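Protein kinase domain-containing protein (Chaetomium thermophilum, PDB 6Z3U) probably catalyses ATP-dependent phosphorylation of serine and threonine side chains as the CDK7-type kinase of the CAK complex, with the RNA polymerase II tail among its likely substrates. Local coordinates at residues R185-V190 / I290-F295; M284-L289 / D358-T363; G202-A207 / W280-V285. All blocks are in the same frame, centred on the assembly; numbering follows the deposited sequence.

Interaction 1 (R185-V190 / I290-F295)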
ATOM      1  N   ARG B 185     -13.764  23.131  17.721  1.00 25.47           N
ATOM      2  CA  ARG B 185     -15.147  23.593  17.733  1.00 25.81           C
ATOM      3  C   ARG B 185     -15.602  23.993  19.131  1.00 29.23           C
ATOM      4  O   ARG B 185     -16.498  24.834  19.270  1.00 42.73           O
ATOM      5  CB  ARG B 185     -16.077  22.511  17.180  1.00 31.86           C
ATOM      6  CG  ARG B 185     -15.951  22.254  15.684  1.00 37.12           C
ATOM      7  CD  ARG B 185     -16.986  21.236  15.217  1.00 46.23           C
ATOM      8  NE  ARG B 185     -18.314  21.829  15.065  1.00 53.11           N
ATOM      9  CZ  ARG B 185     -18.909  22.075  13.898  1.00 63.83           C
ATOM     10  NH1 ARG B 185     -20.118  22.621  13.881  1.00 82.21           N
ATOM     11  NH2 ARG B 185     -18.314  21.770  12.751  1.00 65.29           N
ATOM     12  N   ASP B 186     -15.003  23.412  20.174  1.00 26.87           N
ATOM     13  CA  ASP B 186     -15.437  23.651  21.554  1.00 32.00           C
ATOM     14  C   ASP B 186     -14.874  24.989  22.036  1.00 31.02           C
ATOM     15  O   ASP B 186     -13.987  25.070  22.888  1.00 36.83           O
ATOM     16  CB  ASP B 186     -15.000  22.501  22.453  1.00 32.43           C
ATOM     17  CG  ASP B 186     -15.736  22.480  23.782  1.00 30.26           C
ATOM     18  OD1 ASP B 186     -15.779  21.402  24.418  1.00 28.13           O
ATOM     19  OD2 ASP B 186     -16.310  23.526  24.164  1.00 29.60           O
ATOM     20  N   VAL B 187     -15.426  26.063  21.468  1.00 33.87           N
ATOM     21  CA  VAL B 187     -14.947  27.399  21.789  1.00 27.07           C
ATOM     22  C   VAL B 187     -15.361  27.826  23.188  1.00 26.11           C
ATOM     23  O   VAL B 187     -14.716  28.693  23.787  1.00 25.25           O
ATOM     24  CB  VAL B 187     -15.466  28.409  20.746  1.00 24.63           C
ATOM     25  CG1 VAL B 187     -15.096  29.828  21.142  1.00 42.29           C
ATOM     26  CG2 VAL B 187     -14.918  28.076  19.370  1.00 23.71           C
ATOM     27  N   GLU B 188     -16.419  27.237  23.737  1.00 34.52           N
ATOM     28  CA  GLU B 188     -16.912  27.691  25.031  1.00 30.79           C
ATOM     29  C   GLU B 188     -16.093  27.137  26.190  1.00 29.75           C
ATOM     30  O   GLU B 188     -15.915  27.833  27.195  1.00 33.26           O
ATOM     31  CB  GLU B 188     -18.387  27.311  25.178  1.00 38.98           C
ATOM     32  CG  GLU B 188     -19.105  27.951  26.354  1.00 42.78           C
ATOM     33  CD  GLU B 188     -19.014  27.123  27.619  1.00 43.63           C
ATOM     34  OE1 GLU B 188     -18.471  27.622  28.627  1.00 43.88           O
ATOM     35  OE2 GLU B 188     -19.522  25.981  27.612  1.00 50.90           O
ATOM     36  N   ARG B 189     -15.571  25.917  26.074  1.00 35.66           N
ATOM     37  CA  ARG B 189     -14.929  25.243  27.196  1.00 35.01           C
ATOM     38  C   ARG B 189     -13.454  24.926  26.993  1.00 34.24           C
ATOM     39  O   ARG B 189     -12.727  24.835  27.984  1.00 44.23           O
ATOM     40  CB  ARG B 189     -15.685  23.941  27.518  1.00 38.12           C
ATOM     41  CG  ARG B 189     -17.177  24.168  27.762  1.00 45.85           C
ATOM     42  CD  ARG B 189     -17.936  22.897  28.140  1.00 46.38           C
ATOM     43  NE  ARG B 189     -17.968  21.917  27.057  1.00 64.66           N
ATOM     44  CZ  ARG B 189     -18.657  20.779  27.095  1.00 64.56           C
ATOM     45  NH1 ARG B 189     -18.624  19.950  26.059  1.00 65.40           N
ATOM     46  NH2 ARG B 189     -19.380  20.469  28.163  1.00 61.58           N
ATOM     47  N   VAL B 190     -12.988  24.752  25.760  1.00 26.20           N
ATOM     48  CA  VAL B 190     -11.611  24.342  25.493  1.00 25.43           C
ATOM     49  C   VAL B 190     -10.771  25.573  25.187  1.00 28.47           C
ATOM     50  O   VAL B 190     -11.074  26.327  24.253  1.00 29.69           O
ATOM     51  CB  VAL B 190     -11.537  23.336  24.334  1.00 24.99           C
ATOM     52  CG1 VAL B 190     -10.097  23.146  23.899  1.00 24.14           C
ATOM     53  CG2 VAL B 190     -12.133  22.009  24.744  1.00 27.21           C
ATOM     54  N   ILE B 290      -5.343  28.388  14.064  1.00 27.81           N
ATOM     55  CA  ILE B 290      -5.037  29.731  14.543  1.00 21.27           C
ATOM     56  C   ILE B 290      -6.312  30.547  14.722  1.00 21.44           C
ATOM     57  O   ILE B 290      -6.464  31.268  15.715  1.00 28.97           O
ATOM     58  CB  ILE B 290      -4.053  30.425  13.584  1.00 21.83           C
ATOM     59  CG1 ILE B 290      -2.691  29.725  13.628  1.00 21.83           C
ATOM     60  CG2 ILE B 290      -3.918  31.894  13.947  1.00 32.33           C
ATOM     61  CD1 ILE B 290      -1.742  30.149  12.532  1.00 22.41           C
ATOM     62  N   ILE B 291      -7.241  30.460  13.768  1.00 21.41           N
ATOM     63  CA  ILE B 291      -8.483  31.220  13.843  1.00 23.79           C
ATOM     64  C   ILE B 291      -9.649  30.393  14.374  1.00 28.59           C
ATOM     65  O   ILE B 291     -10.766  30.916  14.486  1.00 30.32           O
ATOM     66  CB  ILE B 291      -8.846  31.824  12.471  1.00 29.97           C
ATOM     67  CG1 ILE B 291      -9.093  30.730  11.433  1.00 31.80           C
ATOM     68  CG2 ILE B 291      -7.731  32.734  11.993  1.00 33.36           C
ATOM     69  CD1 ILE B 291      -9.824  31.223  10.198  1.00 27.94           C
ATOM     70  N   ARG B 292      -9.430  29.115  14.693  1.00 24.28           N
ATOM     71  CA  ARG B 292     -10.478  28.246  15.239  1.00 28.76           C
ATOM     72  C   ARG B 292     -11.723  28.244  14.357  1.00 35.08           C
ATOM     73  O   ARG B 292     -12.855  28.165  14.844  1.00 37.03           O
ATOM     74  CB  ARG B 292     -10.836  28.634  16.677  1.00 22.47           C
ATOM     75  CG  ARG B 292      -9.865  28.078  17.699  1.00 20.30           C
ATOM     76  CD  ARG B 292     -10.342  28.280  19.127  1.00 29.01           C
ATOM     77  NE  ARG B 292     -11.009  27.096  19.664  1.00 20.23           N
ATOM     78  CZ  ARG B 292     -11.130  26.825  20.961  1.00 20.37           C
ATOM     79  NH1 ARG B 292     -11.753  25.723  21.349  1.00 20.21           N
ATOM     80  NH2 ARG B 292     -10.621  27.647  21.871  1.00 28.01           N
ATOM     81  N   SER B 293     -11.516  28.340  13.048  1.00 27.32           N
ATOM     82  CA  SER B 293     -12.581  28.164  12.074  1.00 24.26           C
ATOM     83  C   SER B 293     -11.941  27.855  10.730  1.00 30.11           C
ATOM     84  O   SER B 293     -10.784  28.222  10.493  1.00 26.50           O
ATOM     85  CB  SER B 293     -13.464  29.417  11.980  1.00 25.79           C
ATOM     86  OG  SER B 293     -12.876  30.382  11.128  1.00 51.55           O
ATOM     87  N   PRO B 294     -12.659  27.182   9.830  1.00 29.67           N
ATOM     88  CA  PRO B 294     -12.070  26.855   8.526  1.00 31.94           C
ATOM     89  C   PRO B 294     -11.630  28.113   7.791  1.00 31.69           C
ATOM     90  O   PRO B 294     -12.342  29.119   7.760  1.00 31.84           O
ATOM     91  CB  PRO B 294     -13.203  26.131   7.789  1.00 28.72           C
ATOM     92  CG  PRO B 294     -14.146  25.679   8.861  1.00 27.34           C
ATOM     93  CD  PRO B 294     -14.048  26.703   9.948  1.00 28.94           C
ATOM     94  N   PHE B 295     -10.429  28.055   7.213  1.00 24.26           N
ATOM     95  CA  PHE B 295      -9.889  29.219   6.517  1.00 24.96           C
ATOM     96  C   PHE B 295     -10.714  29.538   5.275  1.00 31.84           C
ATOM     97  O   PHE B 295     -11.230  30.652   5.123  1.00 26.87           O
ATOM     98  CB  PHE B 295      -8.425  28.972   6.147  1.00 30.91           C
ATOM     99  CG  PHE B 295      -7.737  30.165   5.532  1.00 25.59           C
ATOM    100  CD1 PHE B 295      -8.210  31.450   5.740  1.00 25.34           C
ATOM    101  CD2 PHE B 295      -6.618  29.992   4.735  1.00 27.81           C
ATOM    102  CE1 PHE B 295      -7.576  32.537   5.173  1.00 30.12           C
ATOM    103  CE2 PHE B 295      -5.982  31.078   4.165  1.00 24.58           C
ATOM    104  CZ  PHE B 295      -6.462  32.350   4.383  1.00 25.13           C
TER
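R292 lays its guanidinium group against the turn D186–V190, with V187 CA over one face, 3.6 Å from NH1 and offset toward the rim. The far end of the group then meets the backbone: NH1 and NH2 both donate to the single carbonyl oxygen of V190. The bond from R292 NH2 to V190 O is 2.8 Å long with a donor angle of 154°, and its NH1 companion is more bent. Because the oxygen lies almost in the guanidinium plane, this two-nitrogen grip fixes where the end of the arginine sits and points it at V190 O. R292 CG stands anti to its carbonyl carbon (chi1 -81°), and a bend at chi3 then turns the planar end to its acceptor. The V187 and R292 side chains slide past each other in opposite directions, V187 CG2 coming to 4.0 Å from R292 NE, while V190 CB lies 3.8 Å from R292 NH1. The receiving turn is stiffened by D186, whose OD2 accepts from R189 N in an Asx motif. Outside the two segments, R292 NE bonds to I184 O. With an alanine in place of R292, V190 O and I184 O would probably lose these donors and the turn would be left less firmly tied. The arginine, standing just beyond helix 276-291 with positive phi, thus reaches across to the C-terminal end of helix 180-185, linking helices αD and αF of the protein kinase C-lobe.

Interaction 2 (M284-L289 / D358-T363); sequences MVFAEL and DLLWRT
F286 projects its ring from helix 276-291 onto helix 353-363, αF and αH of the protein kinase C-lobe, and lies obliquely against two successive leucines. The segment axes approach to 9.8 Å and run at 140° between their N-to-C directions, a broadly antiparallel crossing in which F286 stands level with L360. CG of F286 is anti to the backbone N (chi1 -167°), which carries the ring across to the partner helix. The CD2–CE2 side of the ring does the touching: F286 CD2 meets L360 CG at 4.0 Å, and F286 CE2 comes to 3.9 Å from the backbone N of L360. L359 adds a methyl from the preceding position, its CD2 standing 4.1 Å from F286 CE2. Thus the ring rests on the root and first branch of L360 as well as on the tip of L359, the long axes of F286 and L360 crossing at a slant. The next residue, A287, adds its CB, 4.3 Å from L360 CD2. All four residues are buried and the side-chain contacts are all apolar. Around them, W382 meets the F286 ring with planes at about 30°, I197 and M201 of helix 194-213 also pack on it, and F349 touches both A287 and L360. At the C-terminal end of the segment 358-363, T363 turns its hydroxyl back along its own helix, OG1 donating to L360 O at 2.6 Å.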
ATOM      1  N   MET B 284      -3.945  24.322   5.671  1.00 21.45           N
ATOM      2  CA  MET B 284      -5.309  24.692   6.038  1.00 21.23           C
ATOM      3  C   MET B 284      -5.644  24.265   7.461  1.00 20.58           C
ATOM      4  O   MET B 284      -6.390  24.968   8.155  1.00 20.51           O
ATOM      5  CB  MET B 284      -6.301  24.085   5.047  1.00 21.33           C
ATOM      6  CG  MET B 284      -6.236  24.718   3.666  1.00 22.11           C
ATOM      7  SD  MET B 284      -6.651  26.472   3.717  1.00 22.66           S
ATOM      8  CE  MET B 284      -5.799  27.077   2.265  1.00 23.68           C
ATOM      9  N   VAL B 285      -5.116  23.125   7.912  1.00 20.22           N
ATOM     10  CA  VAL B 285      -5.284  22.740   9.311  1.00 22.47           C
ATOM     11  C   VAL B 285      -4.523  23.700  10.214  1.00 19.89           C
ATOM     12  O   VAL B 285      -5.014  24.101  11.276  1.00 19.72           O
ATOM     13  CB  VAL B 285      -4.833  21.284   9.521  1.00 19.48           C
ATOM     14  CG1 VAL B 285      -4.768  20.956  10.999  1.00 19.17           C
ATOM     15  CG2 VAL B 285      -5.777  20.329   8.808  1.00 19.38           C
ATOM     16  N   PHE B 286      -3.315  24.090   9.807  1.00 20.30           N
ATOM     17  CA  PHE B 286      -2.569  25.092  10.559  1.00 20.60           C
ATOM     18  C   PHE B 286      -3.371  26.382  10.664  1.00 20.80           C
ATOM     19  O   PHE B 286      -3.557  26.926  11.758  1.00 32.35           O
ATOM     20  CB  PHE B 286      -1.222  25.341   9.877  1.00 21.18           C
ATOM     21  CG  PHE B 286      -0.232  26.111  10.711  1.00 21.58           C
ATOM     22  CD1 PHE B 286      -0.522  26.494  12.009  1.00 21.41           C
ATOM     23  CD2 PHE B 286       0.994  26.465  10.174  1.00 22.26           C
ATOM     24  CE1 PHE B 286       0.396  27.207  12.757  1.00 22.97           C
ATOM     25  CE2 PHE B 286       1.916  27.177  10.918  1.00 23.80           C
ATOM     26  CZ  PHE B 286       1.615  27.549  12.210  1.00 22.58           C
ATOM     27  N   ALA B 287      -3.874  26.875   9.531  1.00 21.12           N
ATOM     28  CA  ALA B 287      -4.643  28.114   9.546  1.00 21.45           C
ATOM     29  C   ALA B 287      -5.914  27.959  10.365  1.00 21.03           C
ATOM     30  O   ALA B 287      -6.296  28.872  11.106  1.00 21.63           O
ATOM     31  CB  ALA B 287      -4.978  28.543   8.118  1.00 23.19           C
ATOM     32  N   GLU B 288      -6.593  26.818  10.235  1.00 21.38           N
ATOM     33  CA  GLU B 288      -7.818  26.600  10.997  1.00 23.93           C
ATOM     34  C   GLU B 288      -7.555  26.582  12.496  1.00 25.12           C
ATOM     35  O   GLU B 288      -8.408  27.014  13.281  1.00 29.83           O
ATOM     36  CB  GLU B 288      -8.479  25.294  10.564  1.00 21.95           C
ATOM     37  CG  GLU B 288      -9.744  24.971  11.327  1.00 19.71           C
ATOM     38  CD  GLU B 288     -10.579  23.929  10.622  1.00 23.23           C
ATOM     39  OE1 GLU B 288     -11.553  23.434  11.228  1.00 28.23           O
ATOM     40  OE2 GLU B 288     -10.259  23.607   9.455  1.00 30.97           O
ATOM     41  N   LEU B 289      -6.395  26.073  12.917  1.00 21.66           N
ATOM     42  CA  LEU B 289      -6.068  26.073  14.340  1.00 19.80           C
ATOM     43  C   LEU B 289      -5.920  27.493  14.869  1.00 21.74           C
ATOM     44  O   LEU B 289      -6.332  27.790  15.995  1.00 23.88           O
ATOM     45  CB  LEU B 289      -4.788  25.277  14.583  1.00 19.73           C
ATOM     46  CG  LEU B 289      -4.972  23.763  14.672  1.00 19.50           C
ATOM     47  CD1 LEU B 289      -3.646  23.050  14.462  1.00 25.11           C
ATOM     48  CD2 LEU B 289      -5.577  23.386  16.014  1.00 19.13           C
ATOM     49  N   ASP B 358       5.559  32.496   8.751  1.00 35.90           N
ATOM     50  CA  ASP B 358       6.478  32.115   7.684  1.00 32.29           C
ATOM     51  C   ASP B 358       6.197  30.690   7.229  1.00 28.18           C
ATOM     52  O   ASP B 358       6.099  30.414   6.029  1.00 37.97           O
ATOM     53  CB  ASP B 358       7.922  32.259   8.167  1.00 41.34           C
ATOM     54  CG  ASP B 358       8.937  31.964   7.080  1.00 39.50           C
ATOM     55  OD1 ASP B 358       9.039  32.763   6.129  1.00 51.54           O
ATOM     56  OD2 ASP B 358       9.643  30.938   7.178  1.00 42.32           O
ATOM     57  N   LEU B 359       6.050  29.770   8.183  1.00 30.00           N
ATOM     58  CA  LEU B 359       5.737  28.385   7.845  1.00 29.79           C
ATOM     59  C   LEU B 359       4.376  28.281   7.166  1.00 26.10           C
ATOM     60  O   LEU B 359       4.231  27.605   6.142  1.00 29.99           O
ATOM     61  CB  LEU B 359       5.777  27.523   9.107  1.00 31.78           C
ATOM     62  CG  LEU B 359       5.519  26.027   8.936  1.00 24.57           C
ATOM     63  CD1 LEU B 359       6.563  25.425   8.028  1.00 25.21           C
ATOM     64  CD2 LEU B 359       5.504  25.324  10.285  1.00 24.06           C
ATOM     65  N   LEU B 360       3.361  28.937   7.733  1.00 24.91           N
ATOM     66  CA  LEU B 360       2.026  28.897   7.143  1.00 24.45           C
ATOM     67  C   LEU B 360       2.062  29.337   5.686  1.00 25.19           C
ATOM     68  O   LEU B 360       1.477  28.690   4.810  1.00 29.87           O
ATOM     69  CB  LEU B 360       1.076  29.789   7.942  1.00 24.22           C
ATOM     70  CG  LEU B 360      -0.420  29.452   7.985  1.00 23.50           C
ATOM     71  CD1 LEU B 360      -1.240  30.742   8.016  1.00 23.86           C
ATOM     72  CD2 LEU B 360      -0.875  28.567   6.841  1.00 24.42           C
ATOM     73  N   TRP B 361       2.767  30.434   5.407  1.00 33.64           N
ATOM     74  CA  TRP B 361       2.805  30.977   4.054  1.00 27.26           C
ATOM     75  C   TRP B 361       3.504  30.034   3.085  1.00 30.88           C
ATOM     76  O   TRP B 361       3.121  29.960   1.911  1.00 37.46           O
ATOM     77  CB  TRP B 361       3.500  32.336   4.077  1.00 32.63           C
ATOM     78  CG  TRP B 361       3.696  32.957   2.740  1.00 41.23           C
ATOM     79  CD1 TRP B 361       2.768  33.633   2.005  1.00 47.41           C
ATOM     80  CD2 TRP B 361       4.906  32.977   1.978  1.00 35.74           C
ATOM     81  NE1 TRP B 361       3.326  34.071   0.827  1.00 39.21           N
ATOM     82  CE2 TRP B 361       4.639  33.682   0.789  1.00 33.03           C
ATOM     83  CE3 TRP B 361       6.188  32.463   2.183  1.00 34.80           C
ATOM     84  CZ2 TRP B 361       5.604  33.882  -0.190  1.00 41.22           C
ATOM     85  CZ3 TRP B 361       7.147  32.667   1.213  1.00 37.11           C
ATOM     86  CH2 TRP B 361       6.850  33.369   0.040  1.00 50.92           C
ATOM     87  N   ARG B 362       4.526  29.309   3.544  1.00 30.41           N
ATOM     88  CA  ARG B 362       5.217  28.385   2.653  1.00 30.36           C
ATOM     89  C   ARG B 362       4.357  27.173   2.321  1.00 27.40           C
ATOM     90  O   ARG B 362       4.496  26.598   1.236  1.00 32.33           O
ATOM     91  CB  ARG B 362       6.542  27.938   3.267  1.00 32.91           C
ATOM     92  CG  ARG B 362       7.552  29.062   3.445  1.00 37.67           C
ATOM     93  CD  ARG B 362       8.954  28.524   3.688  1.00 35.59           C
ATOM     94  NE  ARG B 362       9.856  29.551   4.209  1.00 48.82           N
ATOM     95  CZ  ARG B 362      10.470  30.465   3.464  1.00 51.93           C
ATOM     96  NH1 ARG B 362      10.283  30.495   2.151  1.00 51.55           N
ATOM     97  NH2 ARG B 362      11.272  31.355   4.033  1.00 52.29           N
ATOM     98  N   THR B 363       3.468  26.766   3.232  1.00 27.55           N
ATOM     99  CA  THR B 363       2.597  25.630   2.960  1.00 25.02           C
ATOM    100  C   THR B 363       1.460  25.977   2.010  1.00 25.15           C
ATOM    101  O   THR B 363       0.854  25.068   1.435  1.00 28.66           O
ATOM    102  CB  THR B 363       1.993  25.083   4.255  1.00 24.00           C
ATOM    103  OG1 THR B 363       1.149  26.079   4.847  1.00 23.77           O
ATOM    104  CG2 THR B 363       3.081  24.689   5.239  1.00 27.47           C
TER

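Interaction 3 (G202-A207 / W280-V285)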
ATOM      1  N   GLY B 202       3.481  19.967  15.242  1.00 22.87           N
ATOM      2  CA  GLY B 202       4.650  19.103  15.221  1.00 19.83           C
ATOM      3  C   GLY B 202       4.284  17.644  15.030  1.00 21.57           C
ATOM      4  O   GLY B 202       4.956  16.913  14.298  1.00 25.14           O
ATOM      5  N   MET B 203       3.219  17.198  15.696  1.00 26.86           N
ATOM      6  CA  MET B 203       2.752  15.827  15.527  1.00 25.60           C
ATOM      7  C   MET B 203       2.246  15.592  14.109  1.00 23.05           C
ATOM      8  O   MET B 203       2.648  14.628  13.446  1.00 24.17           O
ATOM      9  CB  MET B 203       1.655  15.537  16.551  1.00 24.57           C
ATOM     10  CG  MET B 203       2.158  15.561  17.981  1.00 21.48           C
ATOM     11  SD  MET B 203       0.829  15.628  19.188  1.00 29.47           S
ATOM     12  CE  MET B 203       1.758  15.602  20.718  1.00 27.86           C
ATOM     13  N   LEU B 204       1.359  16.465  13.629  1.00 24.94           N
ATOM     14  CA  LEU B 204       0.827  16.327  12.275  1.00 19.37           C
ATOM     15  C   LEU B 204       1.946  16.329  11.239  1.00 19.23           C
ATOM     16  O   LEU B 204       1.961  15.497  10.325  1.00 19.32           O
ATOM     17  CB  LEU B 204      -0.173  17.448  11.993  1.00 19.04           C
ATOM     18  CG  LEU B 204      -0.658  17.586  10.549  1.00 18.84           C
ATOM     19  CD1 LEU B 204      -1.224  16.274  10.054  1.00 30.97           C
ATOM     20  CD2 LEU B 204      -1.695  18.692  10.434  1.00 18.67           C
ATOM     21  N   THR B 205       2.896  17.257  11.366  1.00 19.10           N
ATOM     22  CA  THR B 205       3.964  17.346  10.377  1.00 19.09           C
ATOM     23  C   THR B 205       4.806  16.075  10.363  1.00 27.86           C
ATOM     24  O   THR B 205       5.200  15.596   9.293  1.00 28.72           O
ATOM     25  CB  THR B 205       4.839  18.569  10.656  1.00 25.00           C
ATOM     26  OG1 THR B 205       4.023  19.746  10.677  1.00 27.65           O
ATOM     27  CG2 THR B 205       5.907  18.730   9.586  1.00 32.14           C
ATOM     28  N   ARG B 206       5.072  15.498  11.537  1.00 27.95           N
ATOM     29  CA  ARG B 206       5.806  14.238  11.569  1.00 30.42           C
ATOM     30  C   ARG B 206       5.003  13.120  10.916  1.00 30.67           C
ATOM     31  O   ARG B 206       5.565  12.273  10.212  1.00 32.40           O
ATOM     32  CB  ARG B 206       6.165  13.863  13.007  1.00 30.24           C
ATOM     33  CG  ARG B 206       7.242  14.731  13.639  1.00 36.23           C
ATOM     34  CD  ARG B 206       7.700  14.141  14.969  1.00 47.79           C
ATOM     35  NE  ARG B 206       8.760  14.926  15.595  1.00 48.47           N
ATOM     36  CZ  ARG B 206       8.564  15.875  16.507  1.00 61.95           C
ATOM     37  NH1 ARG B 206       7.337  16.171  16.923  1.00 55.23           N
ATOM     38  NH2 ARG B 206       9.605  16.530  17.006  1.00 64.78           N
ATOM     39  N   ALA B 207       3.682  13.115  11.111  1.00 30.72           N
ATOM     40  CA  ALA B 207       2.852  12.083  10.499  1.00 20.38           C
ATOM     41  C   ALA B 207       2.909  12.170   8.980  1.00 20.17           C
ATOM     42  O   ALA B 207       3.158  11.169   8.299  1.00 34.17           O
ATOM     43  CB  ALA B 207       1.412  12.206  10.994  1.00 23.91           C
ATOM     44  N   TRP B 280      -0.525  21.228   1.467  1.00 23.32           N
ATOM     45  CA  TRP B 280      -1.546  22.269   1.417  1.00 23.30           C
ATOM     46  C   TRP B 280      -2.624  22.029   2.464  1.00 22.46           C
ATOM     47  O   TRP B 280      -3.034  22.954   3.174  1.00 28.55           O
ATOM     48  CB  TRP B 280      -2.172  22.324   0.025  1.00 23.93           C
ATOM     49  CG  TRP B 280      -3.290  23.318  -0.092  1.00 24.49           C
ATOM     50  CD1 TRP B 280      -4.589  23.144   0.298  1.00 23.55           C
ATOM     51  CD2 TRP B 280      -3.212  24.632  -0.652  1.00 24.81           C
ATOM     52  NE1 TRP B 280      -5.320  24.274   0.022  1.00 24.35           N
ATOM     53  CE2 TRP B 280      -4.498  25.202  -0.561  1.00 24.89           C
ATOM     54  CE3 TRP B 280      -2.179  25.383  -1.218  1.00 25.65           C
ATOM     55  CZ2 TRP B 280      -4.777  26.486  -1.019  1.00 25.48           C
ATOM     56  CZ3 TRP B 280      -2.458  26.658  -1.669  1.00 28.11           C
ATOM     57  CH2 TRP B 280      -3.746  27.197  -1.568  1.00 28.96           C
ATOM     58  N   SER B 281      -3.111  20.791   2.562  1.00 22.05           N
ATOM     59  CA  SER B 281      -4.111  20.476   3.575  1.00 21.36           C
ATOM     60  C   SER B 281      -3.583  20.767   4.973  1.00 20.94           C
ATOM     61  O   SER B 281      -4.317  21.278   5.828  1.00 25.61           O
ATOM     62  CB  SER B 281      -4.531  19.015   3.454  1.00 25.10           C
ATOM     63  OG  SER B 281      -5.167  18.785   2.210  1.00 36.01           O
ATOM     64  N   VAL B 282      -2.311  20.455   5.225  1.00 21.05           N
ATOM     65  CA  VAL B 282      -1.710  20.806   6.507  1.00 20.83           C
ATOM     66  C   VAL B 282      -1.760  22.312   6.713  1.00 21.05           C
ATOM     67  O   VAL B 282      -2.095  22.797   7.802  1.00 21.54           O
ATOM     68  CB  VAL B 282      -0.272  20.270   6.584  1.00 21.13           C
ATOM     69  CG1 VAL B 282       0.460  20.882   7.760  1.00 21.15           C
ATOM     70  CG2 VAL B 282      -0.292  18.761   6.697  1.00 24.25           C
ATOM     71  N   GLY B 283      -1.434  23.077   5.671  1.00 21.67           N
ATOM     72  CA  GLY B 283      -1.522  24.523   5.778  1.00 22.02           C
ATOM     73  C   GLY B 283      -2.907  24.992   6.177  1.00 21.68           C
ATOM     74  O   GLY B 283      -3.053  25.950   6.937  1.00 21.70           O
ATOM     75  N   MET B 284      -3.945  24.322   5.671  1.00 21.45           N
ATOM     76  CA  MET B 284      -5.309  24.692   6.038  1.00 21.23           C
ATOM     77  C   MET B 284      -5.644  24.265   7.461  1.00 20.58           C
ATOM     78  O   MET B 284      -6.390  24.968   8.155  1.00 20.51           O
ATOM     79  CB  MET B 284      -6.301  24.085   5.047  1.00 21.33           C
ATOM     80  CG  MET B 284      -6.236  24.718   3.666  1.00 22.11           C
ATOM     81  SD  MET B 284      -6.651  26.472   3.717  1.00 22.66           S
ATOM     82  CE  MET B 284      -5.799  27.077   2.265  1.00 23.68           C
ATOM     83  N   VAL B 285      -5.116  23.125   7.912  1.00 20.22           N
ATOM     84  CA  VAL B 285      -5.284  22.740   9.311  1.00 22.47           C
ATOM     85  C   VAL B 285      -4.523  23.700  10.214  1.00 19.89           C
ATOM     86  O   VAL B 285      -5.014  24.101  11.276  1.00 19.72           O
ATOM     87  CB  VAL B 285      -4.833  21.284   9.521  1.00 19.48           C
ATOM     88  CG1 VAL B 285      -4.768  20.956  10.999  1.00 19.17           C
ATOM     89  CG2 VAL B 285      -5.777  20.329   8.808  1.00 19.38           C
TER
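Both segments are helical throughout, held by regular i-to-i+4 backbone bonds such as R206 N to G202 O and V285 N to S281 O, and they bring L204 CA to 7.7 Å from V282 CA. Between the helices a single leucine meets two valines one helical turn apart. L204 extends CG anti to its backbone N (chi1 171°), and its CB is directed toward helix 276-291. It meets V282 tip to tip, L204 CD2 lying 4.0 Å from V282 CG2, the methyl that stands beside the backbone N of V282. The L204 and V285 side chains cross at a slant, the same L204 CD2 coming to 3.9 Å from V285 CG1, so one methyl is lodged between both valines. These helices are αE and αF of the kinase C-lobe, αF being the hydrophobic helix around which that lobe is built. The side chain of V285 lies about 9 Å from that of D220, the predicted proton acceptor. V282 also packs on M201 and V208 of helix 194-213. Beside L204, T205 turns its hydroxyl to M201 O and touches M377 and L378, whereas R206 packs on G7 of a neighbouring chain, the RING-type domain-containing protein.

In the fold
From the N terminus, the chain leaves helix 180-185 through 185-190, the first half of interaction 1, then enters helix 194-213, where 202-207 begins interaction 3. After the catalytic and activation segments it reaches helix 276-291, on which all three contacts converge. At 280-285 interaction 3 closes its loop, lying wholly within the longer one that interaction 1 closes at 290-295. Interaction 2 starts at 284-289, sharing M284 and V285 with interaction 3, and closes only at 358-363, so it crosses interaction 1. Helix 276-291 is thereby tied to helix 194-213, helix 353-363 and the turn after helix 180-185; F295 against M284 joins the neighbouring contacts.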